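Local coordinates for protein transmembrane oligosaccharyl transferase, putative (Archaeoglobus fulgidus, PDB 3VGP) that is an archaeal membrane protein of the STT3/AglB family, present here as its C-terminal globular domain, at residues Y33-W38 against A62-F68; A81-R87 against E160-S164; E74-I78 against L144-R148; W14-L19 against R87-T91; F105-M109 against I124-F128. The protein carries 1 engineered substitution. All coordinates share one frame; numbering follows the deposited sequence.

From the N terminus, helix 6-20 is the first element to find a distant partner: contact 4 pairs it with strand 88-91 and closes a long loop. Nested inside that loop, contact 1 brings strand 35-36 and its flanks against helix 58-69. Helix 74-84 then supplies both contact 3, near its start, and contact 2, at its end; these reach the last two strands, 147-153 and 156-161, and cross each other as well as contact 4. Contact 5 pairs helices 105-111 and 121-129 within the loops closed by contacts 2 and 3. Contacts 1 to 4 thus bind helices to one mixed sheet, while contact 5 joins two helices beyond it.

Contact 1: Y33-W38 against A62-F68; sequences YSVMSW and AVDAAKF
The WWDYG signature motif of the STT3/AglB family opens with Trp38, whose indole lies against three alanines of helix 58-69. Its CZ3 corner is 3.3 Å from Ala62 O, which sits at the ring edge in the indole plane, and CE3 is 4.0 Å from Ala65 CB. Having CG anti to the backbone N (chi1 -173°) carries the ring across to the helix. Ser37 adds its backbone, with O resting 3.6 Å from the same Ala65 CB. Strand 35-36 is an outer strand of the mixed sheet; Val35 packs on helix 6-20, whereas Met36, a selenomethionine, points toward helix 58-69. The Met36 chain runs straight out and bends only at its last torsion, placing SE over one face of Phe68, 3.7 Å from the ring centroid and 27° off the normal: a Met-aromatic contact, displaced toward the CG side of the ring. Beyond it, Tyr33 OH donates to Asp64 OD2 at 2.7 Å, on the anti side of the carboxylate, with ring and carboxylate nearly coplanar. The same oxygen takes a salt bridge from Arg84, so hydroxyl and guanidinium together pin this buried acid, and the arginine probably helps to keep it ionised.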
# COMPACT_ATOMS: atom_id res chain seq x y z
N TYR A 33 -10.45 -6.74 3.48
CA TYR A 33 -9.14 -6.90 4.08
C TYR A 33 -8.74 -5.60 4.76
O TYR A 33 -9.22 -4.53 4.40
CB TYR A 33 -8.07 -7.40 3.09
CG TYR A 33 -7.79 -6.56 1.87
CD1 TYR A 33 -8.53 -6.72 0.70
CD2 TYR A 33 -6.73 -5.65 1.86
CE1 TYR A 33 -8.22 -6.01 -0.46
CE2 TYR A 33 -6.41 -4.93 0.71
CZ TYR A 33 -7.16 -5.11 -0.45
OH TYR A 33 -6.84 -4.41 -1.58
N SER A 34 -7.86 -5.70 5.75
CA SER A 34 -7.45 -4.55 6.55
C SER A 34 -6.22 -3.77 6.14
O SER A 34 -6.13 -2.57 6.41
CB SER A 34 -7.27 -4.99 8.00
OG SER A 34 -8.48 -5.52 8.52
N VAL A 35 -5.26 -4.44 5.52
CA VAL A 35 -4.02 -3.79 5.15
C VAL A 35 -3.76 -3.77 3.65
O VAL A 35 -3.84 -4.80 2.99
CB VAL A 35 -2.82 -4.49 5.84
CG1 VAL A 35 -1.52 -3.78 5.47
CG2 VAL A 35 -3.04 -4.49 7.35
N MSE A 36 -3.46 -2.58 3.13
CA MSE A 36 -3.13 -2.45 1.73
C MSE A 36 -1.65 -2.15 1.59
O MSE A 36 -1.17 -1.12 2.08
CB MSE A 36 -3.92 -1.32 1.07
CG MSE A 36 -3.47 -1.10 -0.35
SE MSE A 36 -4.47 0.27 -1.17
CE MSE A 36 -6.04 -0.74 -1.57
N SER A 37 -0.93 -3.05 0.93
CA SER A 37 0.50 -2.87 0.75
C SER A 37 0.91 -3.57 -0.54
O SER A 37 0.11 -4.29 -1.15
CB SER A 37 1.25 -3.49 1.93
OG SER A 37 2.63 -3.15 1.92
N TRP A 38 2.15 -3.34 -0.97
CA TRP A 38 2.67 -3.95 -2.18
C TRP A 38 3.39 -5.22 -1.75
O TRP A 38 4.49 -5.17 -1.20
CB TRP A 38 3.64 -3.02 -2.89
CG TRP A 38 4.07 -3.54 -4.23
CD1 TRP A 38 5.34 -3.90 -4.61
CD2 TRP A 38 3.24 -3.77 -5.37
NE1 TRP A 38 5.34 -4.34 -5.91
CE2 TRP A 38 4.07 -4.27 -6.40
CE3 TRP A 38 1.87 -3.61 -5.61
CZ2 TRP A 38 3.57 -4.61 -7.66
CZ3 TRP A 38 1.38 -3.94 -6.87
CH2 TRP A 38 2.22 -4.44 -7.87
N ALA A 62 -2.90 -7.04 -5.59
CA ALA A 62 -1.83 -6.32 -6.29
C ALA A 62 -2.42 -5.22 -7.17
O ALA A 62 -1.93 -4.10 -7.19
CB ALA A 62 -1.01 -7.30 -7.15
N VAL A 63 -3.49 -5.55 -7.89
CA VAL A 63 -4.13 -4.57 -8.75
C VAL A 63 -4.71 -3.45 -7.89
O VAL A 63 -4.60 -2.28 -8.25
CB VAL A 63 -5.24 -5.20 -9.60
CG1 VAL A 63 -6.00 -4.12 -10.36
CG2 VAL A 63 -4.62 -6.20 -10.58
N ASP A 64 -5.33 -3.82 -6.77
CA ASP A 64 -5.89 -2.81 -5.87
C ASP A 64 -4.80 -1.84 -5.45
O ASP A 64 -4.95 -0.62 -5.54
CB ASP A 64 -6.45 -3.44 -4.58
CG ASP A 64 -7.76 -4.18 -4.79
OD1 ASP A 64 -8.41 -4.01 -5.84
OD2 ASP A 64 -8.15 -4.92 -3.86
N ALA A 65 -3.69 -2.38 -4.95
CA ALA A 65 -2.60 -1.54 -4.48
C ALA A 65 -1.98 -0.68 -5.59
O ALA A 65 -1.68 0.48 -5.37
CB ALA A 65 -1.52 -2.40 -3.81
N ALA A 66 -1.81 -1.26 -6.77
CA ALA A 66 -1.23 -0.52 -7.88
C ALA A 66 -2.14 0.63 -8.32
O ALA A 66 -1.68 1.75 -8.54
CB ALA A 66 -0.95 -1.46 -9.05
N LYS A 67 -3.44 0.36 -8.44
CA LYS A 67 -4.38 1.40 -8.84
C LYS A 67 -4.42 2.50 -7.79
O LYS A 67 -4.54 3.69 -8.11
CB LYS A 67 -5.78 0.81 -9.02
CG LYS A 67 -5.94 -0.13 -10.21
CD LYS A 67 -5.88 0.62 -11.53
CE LYS A 67 -6.21 -0.31 -12.70
NZ LYS A 67 -6.15 0.38 -14.02
N PHE A 68 -4.33 2.10 -6.53
CA PHE A 68 -4.36 3.04 -5.42
C PHE A 68 -3.11 3.92 -5.42
O PHE A 68 -3.20 5.15 -5.39
CB PHE A 68 -4.45 2.27 -4.10
CG PHE A 68 -4.36 3.14 -2.87
CD1 PHE A 68 -5.51 3.64 -2.27
CD2 PHE A 68 -3.13 3.45 -2.32
CE1 PHE A 68 -5.42 4.44 -1.14
CE2 PHE A 68 -3.03 4.25 -1.19
CZ PHE A 68 -4.18 4.74 -0.60

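Contact 2: A81-R87 against E160-S164; sequences AKKRGVR and EVVGS
Arg87 grips Glu160 side-on, with two nitrogens converging on one oxygen. NE donates to Glu160 OE2 at 3.0 Å (159° at the hydrogen) through the anti lone pair, while NH1 meets the same OE2 at 3.2 Å, nearly along its C-O direction and with a more bent bond. Guanidinium and carboxylate planes differ by just 12°, so the salt bridge is almost flat; the arginine chain runs straight from CG to NE, and the extended Glu160 chain leans over to lay OE2 beside it. Next to it the backbones join, Val161 N donating to Arg87 O at 2.9 Å. Farther along, Lys82 bends at chi2 (-60°) and brings NZ to Val162 O at 3.2 Å, a weak bond at the exposed surface. A water donates to both Gly85 O and Ser164 O, the latter belonging to the C-terminal carboxylate. Beneath these polar links Val161 packs inward, its CG2 lying 4.2 Å from Val86 CG1 and close to Ala81. Ser164 OG turns back to Val161 O at 3.0 Å and closes up the chain end. Two standard motifs meet here: a Schellman C-cap, with Gly85 at positive phi, ends helix 74-84 ahead of strand 88-91, and a type II beta turn from Val161 to Ser164 begins on the last residue of strand 156-161, which runs antiparallel to strand 88-91.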
# COMPACT_ATOMS: atom_id res chain seq x y z
N ALA A 81 -9.75 2.22 -1.32
CA ALA A 81 -9.59 1.87 0.08
C ALA A 81 -10.94 1.67 0.77
O ALA A 81 -11.10 0.74 1.57
CB ALA A 81 -8.78 2.95 0.80
N LYS A 82 -11.90 2.53 0.48
CA LYS A 82 -13.22 2.42 1.09
C LYS A 82 -13.91 1.13 0.66
O LYS A 82 -14.50 0.43 1.48
CB LYS A 82 -14.11 3.61 0.70
CG LYS A 82 -13.62 4.96 1.22
CD LYS A 82 -13.55 5.00 2.74
CE LYS A 82 -13.19 6.40 3.23
NZ LYS A 82 -12.98 6.46 4.70
N LYS A 83 -13.81 0.82 -0.63
CA LYS A 83 -14.42 -0.38 -1.18
C LYS A 83 -13.96 -1.64 -0.45
O LYS A 83 -14.77 -2.51 -0.12
CB LYS A 83 -14.08 -0.50 -2.67
CG LYS A 83 -14.68 -1.72 -3.35
CD LYS A 83 -14.28 -1.79 -4.82
CE LYS A 83 -14.70 -0.53 -5.56
NZ LYS A 83 -14.33 -0.58 -7.01
N ARG A 84 -12.66 -1.74 -0.18
CA ARG A 84 -12.12 -2.91 0.49
C ARG A 84 -12.19 -2.83 2.01
O ARG A 84 -11.92 -3.82 2.69
CB ARG A 84 -10.67 -3.15 0.07
CG ARG A 84 -10.45 -3.26 -1.43
CD ARG A 84 -11.26 -4.39 -2.05
NE ARG A 84 -10.95 -4.49 -3.47
CZ ARG A 84 -11.65 -5.19 -4.36
NH1 ARG A 84 -12.72 -5.87 -3.97
NH2 ARG A 84 -11.28 -5.20 -5.63
N GLY A 85 -12.53 -1.66 2.55
CA GLY A 85 -12.62 -1.50 3.99
C GLY A 85 -11.27 -1.48 4.69
O GLY A 85 -11.16 -1.74 5.89
N VAL A 86 -10.23 -1.16 3.93
CA VAL A 86 -8.87 -1.09 4.45
C VAL A 86 -8.73 -0.05 5.56
O VAL A 86 -9.27 1.05 5.46
CB VAL A 86 -7.88 -0.74 3.30
CG1 VAL A 86 -6.56 -0.23 3.87
CG2 VAL A 86 -7.64 -1.97 2.44
N ARG A 87 -8.00 -0.42 6.61
CA ARG A 87 -7.76 0.49 7.73
C ARG A 87 -6.37 1.09 7.61
O ARG A 87 -6.15 2.25 7.94
CB ARG A 87 -7.87 -0.23 9.06
CG ARG A 87 -7.51 0.65 10.25
CD ARG A 87 -7.70 -0.06 11.57
NE ARG A 87 -7.37 0.82 12.69
CZ ARG A 87 -7.39 0.44 13.97
NH1 ARG A 87 -7.08 1.31 14.92
NH2 ARG A 87 -7.73 -0.80 14.29
N GLU A 160 -3.16 5.49 8.43
CA GLU A 160 -4.49 5.01 8.78
C GLU A 160 -5.48 5.76 7.91
O GLU A 160 -5.35 6.97 7.68
CB GLU A 160 -4.78 5.26 10.26
CG GLU A 160 -6.15 4.75 10.72
CD GLU A 160 -6.28 4.72 12.23
OE1 GLU A 160 -5.87 5.70 12.88
OE2 GLU A 160 -6.81 3.72 12.76
N VAL A 161 -6.47 5.04 7.41
CA VAL A 161 -7.50 5.65 6.58
C VAL A 161 -8.47 6.38 7.52
O VAL A 161 -9.02 5.78 8.44
CB VAL A 161 -8.27 4.58 5.79
CG1 VAL A 161 -9.36 5.23 4.95
CG2 VAL A 161 -7.30 3.82 4.91
N VAL A 162 -8.65 7.67 7.29
CA VAL A 162 -9.53 8.48 8.12
C VAL A 162 -10.99 8.22 7.75
O VAL A 162 -11.41 8.52 6.64
CB VAL A 162 -9.23 9.98 7.95
CG1 VAL A 162 -10.13 10.81 8.85
CG2 VAL A 162 -7.77 10.25 8.27
N GLY A 163 -11.74 7.67 8.70
CA GLY A 163 -13.14 7.38 8.44
C GLY A 163 -13.40 5.94 8.08
O GLY A 163 -14.49 5.60 7.62
N SER A 164 -12.41 5.07 8.29
CA SER A 164 -12.57 3.66 7.98
C SER A 164 -13.32 2.92 9.09
O SER A 164 -13.52 1.70 8.95
CB SER A 164 -11.21 3.00 7.75
OG SER A 164 -10.37 3.17 8.88
OXT SER A 164 -13.71 3.58 10.08
O HOH W 1 -13.44 -0.04 7.03

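Contact 3: E74-I78 against L144-R148; sequences EDEAI and LTHFR
Leu144 lies beside the Glu74 carboxylate, its CB 3.5 Å from Glu74 OE2 and its CD2 methyl against the carboxylate carbon. The next two residues offer their backbone N-H groups to that acid. Thr145 N donates to Glu74 OE1 at 3.1 Å through the syn lone pair, in a fairly straight bond (163° at the hydrogen), and the Thr145 hydroxyl adds a weak, long bond to the same oxygen. His146 N takes the other oxygen, reaching Glu74 OE2 at 2.7 Å from the syn side but 34° out of the carboxylate plane. A first torsion of 177° and a chain extended beyond CG let Glu74 span from helix to loop, and the pair of amide bonds fixes the rotation of its carboxylate. The His146 ring receives Ile78 CG1 over one face, and His146 CB is 3.9 Å from Ile78 CD1. Phe147 then brings its ring edge to Glu74, CD2 lying 3.3 Å from OE2, while CZ touches Ile78 CD1. The start of helix 74-84 thus holds the loop leading into outer strand 147-153; Val161 of neighbouring strand 156-161 packs on both Ile78 and Phe147, and helix 132-138 meets Leu144, Phe147 and Ala77.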
# COMPACT_ATOMS: atom_id res chain seq x y z
N GLU A 74 -6.70 12.01 -4.84
CA GLU A 74 -7.00 11.32 -3.60
C GLU A 74 -8.39 10.69 -3.64
O GLU A 74 -8.63 9.66 -3.02
CB GLU A 74 -6.90 12.29 -2.42
CG GLU A 74 -7.28 11.66 -1.09
CD GLU A 74 -7.01 12.57 0.10
OE1 GLU A 74 -7.10 13.81 -0.05
OE2 GLU A 74 -6.74 12.04 1.20
N ASP A 75 -9.30 11.32 -4.38
CA ASP A 75 -10.66 10.80 -4.50
C ASP A 75 -10.69 9.38 -5.07
O ASP A 75 -11.46 8.54 -4.62
CB ASP A 75 -11.51 11.73 -5.37
CG ASP A 75 -12.43 12.61 -4.56
OD1 ASP A 75 -11.92 13.35 -3.68
OD2 ASP A 75 -13.65 12.56 -4.79
N GLU A 76 -9.84 9.13 -6.06
CA GLU A 76 -9.76 7.81 -6.68
C GLU A 76 -9.13 6.80 -5.72
O GLU A 76 -9.54 5.64 -5.65
CB GLU A 76 -8.95 7.88 -7.97
N ALA A 77 -8.12 7.26 -4.98
CA ALA A 77 -7.43 6.39 -4.03
C ALA A 77 -8.35 5.98 -2.89
O ALA A 77 -8.44 4.80 -2.55
CB ALA A 77 -6.19 7.10 -3.49
N ILE A 78 -9.03 6.95 -2.29
CA ILE A 78 -9.91 6.65 -1.17
C ILE A 78 -11.08 5.75 -1.60
O ILE A 78 -11.57 4.96 -0.81
CB ILE A 78 -10.43 7.95 -0.50
CG1 ILE A 78 -11.16 7.61 0.80
CG2 ILE A 78 -11.35 8.70 -1.44
CD1 ILE A 78 -10.30 6.84 1.80
N LEU A 144 -3.00 15.34 2.37
CA LEU A 144 -4.06 14.37 2.11
C LEU A 144 -5.07 14.47 3.25
O LEU A 144 -4.69 14.49 4.41
CB LEU A 144 -3.49 12.95 2.05
CG LEU A 144 -2.55 12.66 0.88
CD1 LEU A 144 -2.00 11.25 1.01
CD2 LEU A 144 -3.29 12.82 -0.43
N THR A 145 -6.35 14.55 2.91
CA THR A 145 -7.38 14.68 3.94
C THR A 145 -7.92 13.36 4.49
O THR A 145 -8.48 13.33 5.58
CB THR A 145 -8.59 15.49 3.42
OG1 THR A 145 -9.31 14.73 2.45
CG2 THR A 145 -8.12 16.79 2.78
N HIS A 146 -7.74 12.27 3.75
CA HIS A 146 -8.26 10.98 4.18
C HIS A 146 -7.22 9.99 4.69
O HIS A 146 -7.55 8.84 4.96
CB HIS A 146 -9.03 10.33 3.03
CG HIS A 146 -10.18 11.14 2.53
ND1 HIS A 146 -11.30 11.39 3.30
CD2 HIS A 146 -10.38 11.78 1.36
CE1 HIS A 146 -12.14 12.15 2.62
NE2 HIS A 146 -11.61 12.40 1.43
N PHE A 147 -5.98 10.44 4.85
CA PHE A 147 -4.92 9.56 5.32
C PHE A 147 -4.05 10.25 6.37
O PHE A 147 -3.68 11.41 6.21
CB PHE A 147 -4.05 9.13 4.14
CG PHE A 147 -4.83 8.44 3.06
CD1 PHE A 147 -5.10 7.08 3.14
CD2 PHE A 147 -5.33 9.16 1.98
CE1 PHE A 147 -5.87 6.45 2.17
CE2 PHE A 147 -6.10 8.54 1.00
CZ PHE A 147 -6.37 7.18 1.09
N ARG A 148 -3.74 9.51 7.43
CA ARG A 148 -2.92 10.04 8.51
C ARG A 148 -1.74 9.11 8.84
O ARG A 148 -1.93 7.92 9.06
CB ARG A 148 -3.80 10.22 9.76
CG ARG A 148 -3.05 10.63 11.02
CD ARG A 148 -4.00 10.73 12.21
NE ARG A 148 -3.31 11.20 13.41
CZ ARG A 148 -3.89 11.38 14.59
NH1 ARG A 148 -5.18 11.13 14.75
NH2 ARG A 148 -3.17 11.80 15.62

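Contact 4: W14-L19 against R87-T91; sequences WMRTSL and RYVVT
Two hydroxyls meet beneath a guanidinium: Ser18 OG and Tyr88 OH are hydrogen-bonded at 2.6 Å, with the serine oxygen at the edge of the phenol and in its plane, and both oxygens lie over a face of the Arg87 group. Ser18 has OG anti to its own N (chi1 178°), which aims it at the phenol. Ser18 OG is 3.5 Å from Arg87 NH2, at too poor an angle for a bond; the arginine's polar partner is Glu160. The Tyr88 ring is sandwiched. Over the centre of one face lies Arg87 CG, from the preceding residue, and on the opposite face Trp14 arrives edge first, CZ3 3.8 Å from Tyr88 CZ, in an offset edge-to-face pair with the planes at 61°. Selenomethionine Met15 slides past on Trp14's side, its SE 3.7 Å from Tyr88 CB and obliquely placed to the ring, a Met-aromatic contact. Met15 SE also reaches Val90 CG2 at 3.6 Å. Leu19 CD2 sits on Arg87's side, 4.1 Å from Tyr88 CE2 and close to the arginine CD. Helix 6-20 runs antiparallel to strand 88-91 (176° between the short axes, 11.3 Å apart) and packs lengthwise on one face of the sheet, where Met15 also touches Val35 and Ile158; Val89 points to the other face, toward Phe68 and helix 58-69.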
# COMPACT_ATOMS: atom_id res chain seq x y z
N TRP A 14 2.80 -4.79 14.40
CA TRP A 14 2.14 -3.67 15.07
C TRP A 14 0.70 -3.58 14.58
O TRP A 14 -0.22 -3.30 15.36
CB TRP A 14 2.87 -2.36 14.74
CG TRP A 14 2.27 -1.16 15.42
CD1 TRP A 14 2.59 -0.67 16.66
CD2 TRP A 14 1.24 -0.31 14.91
NE1 TRP A 14 1.81 0.43 16.95
CE2 TRP A 14 0.98 0.67 15.88
CE3 TRP A 14 0.51 -0.29 13.71
CZ2 TRP A 14 0.01 1.67 15.70
CZ3 TRP A 14 -0.45 0.70 13.53
CH2 TRP A 14 -0.69 1.66 14.52
N MSE A 15 0.50 -3.80 13.29
CA MSE A 15 -0.84 -3.73 12.72
C MSE A 15 -1.69 -4.92 13.14
O MSE A 15 -2.88 -4.77 13.41
CB MSE A 15 -0.78 -3.66 11.20
CG MSE A 15 -0.15 -2.37 10.69
SE MSE A 15 -0.22 -2.23 8.77
CE MSE A 15 1.24 -3.41 8.36
N ARG A 16 -1.09 -6.10 13.20
CA ARG A 16 -1.83 -7.29 13.60
C ARG A 16 -2.33 -7.07 15.03
O ARG A 16 -3.49 -7.37 15.34
CB ARG A 16 -0.93 -8.52 13.54
N THR A 17 -1.46 -6.54 15.88
CA THR A 17 -1.81 -6.27 17.27
C THR A 17 -2.95 -5.26 17.34
O THR A 17 -3.87 -5.40 18.14
CB THR A 17 -0.58 -5.75 18.05
OG1 THR A 17 0.42 -6.77 18.10
CG2 THR A 17 -0.97 -5.35 19.47
N SER A 18 -2.88 -4.24 16.49
CA SER A 18 -3.92 -3.21 16.47
C SER A 18 -5.24 -3.78 15.97
O SER A 18 -6.31 -3.36 16.40
CB SER A 18 -3.48 -2.04 15.59
OG SER A 18 -4.49 -1.05 15.53
N LEU A 19 -5.16 -4.73 15.04
CA LEU A 19 -6.35 -5.35 14.46
C LEU A 19 -6.92 -6.47 15.32
O LEU A 19 -8.11 -6.75 15.29
CB LEU A 19 -6.02 -5.90 13.07
CG LEU A 19 -5.54 -4.89 12.03
CD1 LEU A 19 -5.00 -5.61 10.80
CD2 LEU A 19 -6.70 -3.98 11.66
N ARG A 87 -8.00 -0.42 6.61
CA ARG A 87 -7.76 0.49 7.73
C ARG A 87 -6.37 1.09 7.61
O ARG A 87 -6.15 2.25 7.94
CB ARG A 87 -7.87 -0.23 9.06
CG ARG A 87 -7.51 0.65 10.25
CD ARG A 87 -7.70 -0.06 11.57
NE ARG A 87 -7.37 0.82 12.69
CZ ARG A 87 -7.39 0.44 13.97
NH1 ARG A 87 -7.08 1.31 14.92
NH2 ARG A 87 -7.73 -0.80 14.29
N TYR A 88 -5.43 0.27 7.13
CA TYR A 88 -4.05 0.71 6.98
C TYR A 88 -3.49 0.59 5.58
O TYR A 88 -3.77 -0.36 4.85
CB TYR A 88 -3.13 -0.09 7.91
CG TYR A 88 -3.42 0.08 9.38
CD1 TYR A 88 -3.32 1.33 9.99
CD2 TYR A 88 -3.79 -1.02 10.17
CE1 TYR A 88 -3.58 1.48 11.36
CE2 TYR A 88 -4.04 -0.87 11.53
CZ TYR A 88 -3.94 0.38 12.12
OH TYR A 88 -4.19 0.54 13.46
N VAL A 89 -2.69 1.59 5.20
CA VAL A 89 -2.00 1.61 3.92
C VAL A 89 -0.53 1.73 4.32
O VAL A 89 -0.18 2.57 5.15
CB VAL A 89 -2.40 2.84 3.07
CG1 VAL A 89 -1.53 2.90 1.83
CG2 VAL A 89 -3.87 2.73 2.67
N VAL A 90 0.32 0.90 3.74
CA VAL A 90 1.73 0.92 4.10
C VAL A 90 2.64 1.21 2.92
O VAL A 90 2.47 0.63 1.85
CB VAL A 90 2.15 -0.43 4.72
CG1 VAL A 90 3.56 -0.34 5.28
CG2 VAL A 90 1.16 -0.84 5.80
N THR A 91 3.60 2.10 3.13
CA THR A 91 4.56 2.46 2.08
C THR A 91 5.98 2.22 2.59
O THR A 91 6.18 1.90 3.76
CB THR A 91 4.42 3.95 1.66
OG1 THR A 91 4.77 4.81 2.76
CG2 THR A 91 2.98 4.25 1.22

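Contact 5: F105-M109 against I124-F128; sequences FPAIM and ILNFF
Phe105 gives up the largest area here, and its ring is met on several sides by helix 121-129. Phe128 CD1 stands over the centre of one face, 3.6 Å from Phe105 CE2, in a T-shaped pair with ring planes at 83° and centroids 4.9 Å apart. In the plane of the Phe105 ring, its CZ meets Phe127 CD2 at 3.9 Å, while Ile124 CG2 closes on the CD1 edge. A first torsion of -170° turns the Phe105 ring away from its own backbone N and out to helix 121-129. Selenomethionine Met109, one turn later, bends at chi3 (72°) and sets its terminal methyl over the face of Phe127, CE 3.6 Å from that ring's centroid: a CH-pi contact, with the selenium lying obliquely to the ring. Ile124 links the two, its CG2 methyl touching Met109 SE at 4.0 Å as well as Phe105. Leu133 of helix 132-138 touches both Phe105 and Phe128, and Tyr114 adds another edge-to-face partner to Phe127. Across the crossing helices the side chains meet through carbon and the selenium of this selenomethionine alone, so cohesion rests on dispersion, exclusion of water and the weak attraction of C-H edges and methyls for ring faces.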
# COMPACT_ATOMS: atom_id res chain seq x y z
N PHE A 105 8.47 0.63 -8.14
CA PHE A 105 7.44 1.48 -8.72
C PHE A 105 7.16 1.14 -10.18
O PHE A 105 6.01 1.18 -10.61
CB PHE A 105 7.80 2.97 -8.57
CG PHE A 105 6.67 3.89 -8.93
CD1 PHE A 105 6.74 4.67 -10.08
CD2 PHE A 105 5.52 3.93 -8.16
CE1 PHE A 105 5.66 5.47 -10.46
CE2 PHE A 105 4.43 4.73 -8.53
CZ PHE A 105 4.51 5.50 -9.68
N PRO A 106 8.19 0.80 -10.97
CA PRO A 106 7.87 0.47 -12.36
C PRO A 106 6.96 -0.76 -12.42
O PRO A 106 6.06 -0.84 -13.25
CB PRO A 106 9.25 0.20 -12.97
CG PRO A 106 10.12 1.19 -12.22
CD PRO A 106 9.64 0.99 -10.79
N ALA A 107 7.19 -1.73 -11.53
CA ALA A 107 6.38 -2.94 -11.47
C ALA A 107 4.96 -2.56 -11.10
O ALA A 107 3.99 -3.07 -11.66
CB ALA A 107 6.95 -3.92 -10.45
N ILE A 108 4.83 -1.65 -10.13
CA ILE A 108 3.52 -1.19 -9.70
C ILE A 108 2.79 -0.55 -10.88
O ILE A 108 1.62 -0.82 -11.13
CB ILE A 108 3.65 -0.17 -8.54
CG1 ILE A 108 4.07 -0.91 -7.26
CG2 ILE A 108 2.34 0.56 -8.33
CD1 ILE A 108 4.39 0.01 -6.08
N MSE A 109 3.50 0.30 -11.62
CA MSE A 109 2.92 0.96 -12.79
C MSE A 109 2.43 -0.07 -13.81
O MSE A 109 1.33 0.08 -14.36
CB MSE A 109 3.94 1.89 -13.44
CG MSE A 109 4.20 3.16 -12.65
SE MSE A 109 5.23 4.43 -13.69
CE MSE A 109 3.85 4.94 -14.93
N ILE A 124 9.06 8.73 -15.78
CA ILE A 124 8.60 7.88 -14.68
C ILE A 124 8.66 8.66 -13.37
O ILE A 124 7.77 8.55 -12.53
CB ILE A 124 9.46 6.61 -14.54
CG1 ILE A 124 9.36 5.77 -15.82
CG2 ILE A 124 8.99 5.79 -13.34
CD1 ILE A 124 10.34 4.62 -15.87
N LEU A 125 9.72 9.44 -13.20
CA LEU A 125 9.88 10.23 -11.99
C LEU A 125 8.79 11.29 -11.92
O LEU A 125 8.18 11.50 -10.87
CB LEU A 125 11.26 10.91 -11.97
CG LEU A 125 11.49 11.88 -10.80
CD1 LEU A 125 11.19 11.19 -9.48
CD2 LEU A 125 12.93 12.40 -10.83
N ASN A 126 8.53 11.94 -13.04
CA ASN A 126 7.50 12.97 -13.10
C ASN A 126 6.13 12.36 -12.80
O ASN A 126 5.32 12.95 -12.09
CB ASN A 126 7.50 13.64 -14.47
CG ASN A 126 6.54 14.80 -14.54
OD1 ASN A 126 6.60 15.72 -13.72
ND2 ASN A 126 5.65 14.78 -15.52
N PHE A 127 5.87 11.17 -13.35
CA PHE A 127 4.61 10.48 -13.11
C PHE A 127 4.49 10.23 -11.62
O PHE A 127 3.49 10.58 -10.99
CB PHE A 127 4.57 9.14 -13.85
CG PHE A 127 3.25 8.42 -13.75
CD1 PHE A 127 2.22 8.69 -14.65
CD2 PHE A 127 3.03 7.50 -12.73
CE1 PHE A 127 0.99 8.04 -14.54
CE2 PHE A 127 1.80 6.85 -12.61
CZ PHE A 127 0.78 7.12 -13.52
N PHE A 128 5.53 9.61 -11.05
CA PHE A 128 5.55 9.30 -9.63
C PHE A 128 5.25 10.52 -8.75
O PHE A 128 4.46 10.44 -7.81
CB PHE A 128 6.92 8.73 -9.23
CG PHE A 128 7.06 8.51 -7.75
CD1 PHE A 128 6.46 7.41 -7.14
CD2 PHE A 128 7.73 9.44 -6.96
CE1 PHE A 128 6.52 7.25 -5.77
CE2 PHE A 128 7.78 9.28 -5.58
CZ PHE A 128 7.18 8.18 -4.98